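Local coordinates for protein glyoxalase-related enzyme, AraC type (Clostridium phytofermentans, PDB 3BT3) that is of unknown function but belongs to the glyoxalase-related VOC superfamily and probably acts as part of an AraC-type transcription regulator, at residues W113-R127 with I131-I145. Sequence-based numbering, arbitrary orientation.
Sequences WDQISDIYTQPWGAR and ITTTDGCILRFFESI
I116 and I131 meet in the tightly packed part of the contact, two buried branched aliphatic chains in a spot that H105 and L43 help to enclose. Beside them the backbones bridge once, T132 N giving a nearly straight bond (177°) to Q115 O. W113, its CG anti to the backbone N (chi1 -167°), brings the edge of its indole to T132 O, where NE1 makes a weak bond at 2.9 Å; the ring also touches I131 CG2 obliquely, and CZ2 and CH2 reach the backbone of T133 and T134.

The other end is more open. W124 sets its edge against one face of F142, a T-shaped pair with planes at 76°; A126, small enough for this close strand pairing, puts CB 4.2 Å from F142 CD1. G125 turns the chain with backbone angles that would crowd a side chain against the preceding carbonyl, and its O accepts from I145 N at 3.0 Å. R127 and E143 exchange two backbone bonds; a water accepts from R127 NH2 and gives a weak bond to E143 OE2, although R127 also forms a salt bridge with D102 and E143 OE2 bonds I101 N. At the exposed fringe, T121 CG2 meets I145 CD1 at 3.6 Å. Two consecutive antiparallel hairpins thus build three strands that, with strand 92-99 and helix 101-110, complete the βαβββ module of the VOC superfamily.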
# COMPACT_ATOMS: atom_id res chain seq x y z
N TRP A 113 -11.52 19.25 9.38
CA TRP A 113 -12.08 17.98 8.95
C TRP A 113 -12.72 17.29 10.16
O TRP A 113 -12.05 17.05 11.17
CB TRP A 113 -10.98 17.13 8.34
CG TRP A 113 -11.50 15.96 7.59
CD1 TRP A 113 -11.48 14.66 7.99
CD2 TRP A 113 -12.14 15.98 6.31
NE1 TRP A 113 -12.06 13.87 7.03
CE2 TRP A 113 -12.48 14.65 5.99
CE3 TRP A 113 -12.45 17.00 5.40
CZ2 TRP A 113 -13.12 14.31 4.80
CZ3 TRP A 113 -13.09 16.66 4.21
CH2 TRP A 113 -13.42 15.32 3.92
N ASP A 114 -14.01 16.98 10.06
CA ASP A 114 -14.72 16.34 11.16
C ASP A 114 -14.96 14.85 11.01
O ASP A 114 -15.41 14.20 11.95
CB ASP A 114 -16.06 17.03 11.41
CG ASP A 114 -15.91 18.25 12.31
OD1 ASP A 114 -15.18 18.13 13.32
OD2 ASP A 114 -16.53 19.30 12.02
N GLN A 115 -14.65 14.30 9.84
CA GLN A 115 -14.84 12.88 9.60
C GLN A 115 -13.59 12.10 10.01
O GLN A 115 -12.89 11.52 9.18
CB GLN A 115 -15.16 12.62 8.14
CG GLN A 115 -16.37 13.39 7.63
CD GLN A 115 -16.66 13.06 6.18
OE1 GLN A 115 -17.06 11.94 5.85
NE2 GLN A 115 -16.46 14.03 5.29
N ILE A 116 -13.33 12.11 11.31
CA ILE A 116 -12.21 11.42 11.93
C ILE A 116 -12.80 10.80 13.20
O ILE A 116 -13.41 11.50 14.00
CB ILE A 116 -11.09 12.42 12.31
CG1 ILE A 116 -10.14 11.81 13.35
CG2 ILE A 116 -11.69 13.68 12.89
CD1 ILE A 116 -9.37 10.63 12.88
N SER A 117 -12.65 9.50 13.36
CA SER A 117 -13.18 8.82 14.54
C SER A 117 -12.35 9.20 15.76
O SER A 117 -11.27 9.76 15.62
CB SER A 117 -13.10 7.30 14.36
OG SER A 117 -11.77 6.85 14.51
N ASP A 118 -12.86 8.90 16.94
CA ASP A 118 -12.12 9.20 18.16
C ASP A 118 -10.99 8.18 18.28
O ASP A 118 -11.01 7.13 17.64
CB ASP A 118 -13.04 9.09 19.40
CG ASP A 118 -13.91 10.33 19.60
OD1 ASP A 118 -13.36 11.42 19.88
OD2 ASP A 118 -15.15 10.20 19.48
N ILE A 119 -9.98 8.51 19.08
CA ILE A 119 -8.86 7.61 19.31
C ILE A 119 -9.28 6.55 20.34
O ILE A 119 -9.84 6.88 21.38
CB ILE A 119 -7.64 8.37 19.86
CG1 ILE A 119 -7.10 9.33 18.80
CG2 ILE A 119 -6.57 7.38 20.32
CD1 ILE A 119 -5.86 10.10 19.23
N TYR A 120 -9.02 5.29 20.04
CA TYR A 120 -9.39 4.22 20.97
C TYR A 120 -8.34 3.12 21.00
O TYR A 120 -7.54 2.98 20.07
CB TYR A 120 -10.75 3.67 20.58
CG TYR A 120 -10.78 3.04 19.22
CD1 TYR A 120 -10.38 1.71 19.05
CD2 TYR A 120 -11.23 3.75 18.11
CE1 TYR A 120 -10.43 1.11 17.80
CE2 TYR A 120 -11.28 3.16 16.86
CZ TYR A 120 -10.88 1.83 16.70
OH TYR A 120 -10.95 1.23 15.47
N THR A 121 -8.35 2.33 22.06
CA THR A 121 -7.37 1.26 22.23
C THR A 121 -7.77 -0.09 21.63
O THR A 121 -8.85 -0.61 21.90
CB THR A 121 -7.03 1.09 23.72
OG1 THR A 121 -6.64 2.35 24.27
CG2 THR A 121 -5.90 0.09 23.91
N GLN A 122 -6.89 -0.64 20.80
CA GLN A 122 -7.12 -1.92 20.16
C GLN A 122 -6.63 -3.08 21.03
O GLN A 122 -5.63 -2.95 21.74
CB GLN A 122 -6.41 -1.98 18.80
CG GLN A 122 -7.04 -1.14 17.71
CD GLN A 122 -8.37 -1.70 17.23
OE1 GLN A 122 -8.92 -1.25 16.23
NE2 GLN A 122 -8.90 -2.68 17.95
N PRO A 123 -7.31 -4.23 20.96
CA PRO A 123 -6.90 -5.39 21.77
C PRO A 123 -5.46 -5.77 21.48
O PRO A 123 -4.77 -6.25 22.38
CB PRO A 123 -7.86 -6.48 21.33
CG PRO A 123 -9.07 -5.71 20.87
CD PRO A 123 -8.47 -4.56 20.12
N TRP A 124 -5.01 -5.56 20.25
CA TRP A 124 -3.65 -5.94 19.89
C TRP A 124 -2.53 -5.02 20.34
O TRP A 124 -1.42 -5.12 19.83
CB TRP A 124 -3.52 -6.18 18.38
CG TRP A 124 -4.28 -5.23 17.49
CD1 TRP A 124 -5.61 -5.28 17.18
CD2 TRP A 124 -3.74 -4.11 16.79
NE1 TRP A 124 -5.93 -4.25 16.32
CE2 TRP A 124 -4.80 -3.52 16.06
CE3 TRP A 124 -2.46 -3.54 16.69
CZ2 TRP A 124 -4.63 -2.38 15.26
CZ3 TRP A 124 -2.28 -2.40 15.89
CH2 TRP A 124 -3.36 -1.84 15.18
N GLY A 125 -2.81 -4.13 21.28
CA GLY A 125 -1.76 -3.27 21.80
C GLY A 125 -1.45 -1.93 21.16
O GLY A 125 -0.29 -1.49 21.15
N ALA A 126 -2.47 -1.25 20.62
CA ALA A 126 -2.23 0.05 20.01
C ALA A 126 -3.45 0.96 20.06
O ALA A 126 -4.59 0.51 20.14
CB ALA A 126 -1.77 -0.13 18.57
N ARG A 127 -3.19 2.26 20.01
CA ARG A 127 -4.28 3.21 19.99
C ARG A 127 -4.48 3.54 18.52
O ARG A 127 -3.52 3.65 17.76
CB ARG A 127 -3.93 4.46 20.80
CG ARG A 127 -3.91 4.22 22.31
CD ARG A 127 -4.25 5.48 23.07
NE ARG A 127 -3.24 6.50 22.87
CZ ARG A 127 -3.46 7.81 22.99
NH1 ARG A 127 -4.67 8.27 23.30
NH2 ARG A 127 -2.46 8.66 22.77
N ILE A 131 -9.66 7.82 9.50
CA ILE A 131 -10.08 9.05 8.87
C ILE A 131 -10.70 8.72 7.53
O ILE A 131 -10.25 7.81 6.85
CB ILE A 131 -8.86 9.97 8.62
CG1 ILE A 131 -8.11 10.17 9.93
CG2 ILE A 131 -9.30 11.31 8.03
CD1 ILE A 131 -6.89 11.06 9.82
N THR A 132 -11.76 9.44 7.18
CA THR A 132 -12.42 9.25 5.90
C THR A 132 -11.86 10.35 5.01
O THR A 132 -11.88 11.52 5.41
CB THR A 132 -13.93 9.42 6.03
OG1 THR A 132 -14.44 8.47 6.97
CG2 THR A 132 -14.60 9.21 4.68
N THR A 133 -11.36 10.00 3.83
CA THR A 133 -10.79 11.01 2.94
C THR A 133 -11.87 11.72 2.15
O THR A 133 -13.04 11.35 2.22
CB THR A 133 -9.81 10.40 1.92
OG1 THR A 133 -10.52 9.58 0.97
CG2 THR A 133 -8.78 9.57 2.63
N THR A 134 -11.46 12.73 1.39
CA THR A 134 -12.38 13.51 0.57
C THR A 134 -12.97 12.62 -0.51
O THR A 134 -13.97 12.97 -1.12
CB THR A 134 -11.68 14.72 -0.12
OG1 THR A 134 -12.65 15.54 -0.77
CG2 THR A 134 -10.69 14.23 -1.17
N ASP A 135 -12.34 11.48 -0.75
CA ASP A 135 -12.80 10.55 -1.77
C ASP A 135 -13.66 9.43 -1.21
O ASP A 135 -14.21 8.64 -1.96
CB ASP A 135 -11.60 9.96 -2.50
CG ASP A 135 -10.77 11.02 -3.21
OD1 ASP A 135 -9.57 11.16 -2.90
OD2 ASP A 135 -11.34 11.72 -4.07
N GLY A 136 -13.76 9.36 0.11
CA GLY A 136 -14.57 8.32 0.73
C GLY A 136 -13.82 7.13 1.32
O GLY A 136 -14.41 6.39 2.10
N CYS A 137 -12.55 6.93 0.97
CA CYS A 137 -11.80 5.80 1.50
C CYS A 137 -11.50 6.02 2.97
O CYS A 137 -11.54 7.15 3.47
CB CYS A 137 -10.44 5.62 0.82
SG CYS A 137 -10.29 6.22 -0.82
N ILE A 138 -11.16 4.92 3.63
CA ILE A 138 -10.82 4.92 5.04
C ILE A 138 -9.32 4.76 5.23
O ILE A 138 -8.70 3.90 4.61
CB ILE A 138 -11.52 3.76 5.79
CG1 ILE A 138 -13.04 3.85 5.64
CG2 ILE A 138 -11.09 3.77 7.25
CD1 ILE A 138 -13.63 5.18 6.05
N LEU A 139 -8.75 5.59 6.10
CA LEU A 139 -7.34 5.48 6.41
C LEU A 139 -7.24 5.19 7.89
O LEU A 139 -7.76 5.94 8.73
CB LEU A 139 -6.60 6.79 6.12
CG LEU A 139 -6.55 7.28 4.68
CD1 LEU A 139 -5.66 8.50 4.60
CD2 LEU A 139 -6.02 6.17 3.78
N ARG A 140 -6.56 4.09 8.22
CA ARG A 140 -6.39 3.71 9.62
C ARG A 140 -5.01 4.13 10.12
O ARG A 140 -3.99 3.90 9.47
CB ARG A 140 -6.57 2.20 9.78
CG ARG A 140 -7.98 1.72 9.46
CD ARG A 140 -8.13 0.21 9.60
NE ARG A 140 -7.76 -0.24 10.94
CZ ARG A 140 -7.67 -1.51 11.31
NH1 ARG A 140 -7.94 -2.48 10.45
NH2 ARG A 140 -7.32 -1.82 12.55
N PHE A 141 -4.99 4.78 11.27
CA PHE A 141 -3.75 5.24 11.87
C PHE A 141 -3.63 4.58 13.24
O PHE A 141 -4.60 4.52 13.99
CB PHE A 141 -3.76 6.76 12.01
CG PHE A 141 -3.71 7.49 10.70
CD1 PHE A 141 -2.50 7.77 10.08
CD2 PHE A 141 -4.89 7.90 10.07
CE1 PHE A 141 -2.45 8.44 8.86
CE2 PHE A 141 -4.85 8.57 8.84
CZ PHE A 141 -3.63 8.84 8.24
N PHE A 142 -2.45 4.07 13.57
CA PHE A 142 -2.29 3.46 14.88
C PHE A 142 -0.92 3.72 15.46
O PHE A 142 0.04 4.00 14.74
CB PHE A 142 -2.56 1.94 14.81
CG PHE A 142 -1.50 1.16 14.07
CD1 PHE A 142 -0.36 0.72 14.73
CD2 PHE A 142 -1.64 0.89 12.72
CE1 PHE A 142 0.63 0.02 14.05
CE2 PHE A 142 -0.66 0.19 12.02
CZ PHE A 142 0.48 -0.24 12.69
N GLU A 143 -0.86 3.66 16.79
CA GLU A 143 0.38 3.86 17.53
C GLU A 143 0.36 2.84 18.66
O GLU A 143 -0.59 2.78 19.45
CB GLU A 143 0.46 5.27 18.10
CG GLU A 143 1.79 5.58 18.76
CD GLU A 143 1.91 7.03 19.22
OE1 GLU A 143 3.03 7.44 19.58
OE2 GLU A 143 0.89 7.76 19.22
N SER A 144 1.40 2.01 18.71
CA SER A 144 1.47 0.98 19.74
C SER A 144 1.70 1.58 21.12
O SER A 144 2.27 2.67 21.26
CB SER A 144 2.58 -0.01 19.39
OG SER A 144 3.78 0.68 19.10
N ILE A 145 1.24 0.88 22.15
CA ILE A 145 1.41 1.35 23.52
C ILE A 145 2.64 0.71 24.16
O ILE A 145 3.50 1.47 24.67
CB ILE A 145 0.19 1.00 24.39
CG1 ILE A 145 -1.10 1.07 23.57
CG2 ILE A 145 0.10 1.97 25.56
CD1 ILE A 145 -2.32 0.60 24.33
O HOH W 1 0.06 6.92 21.91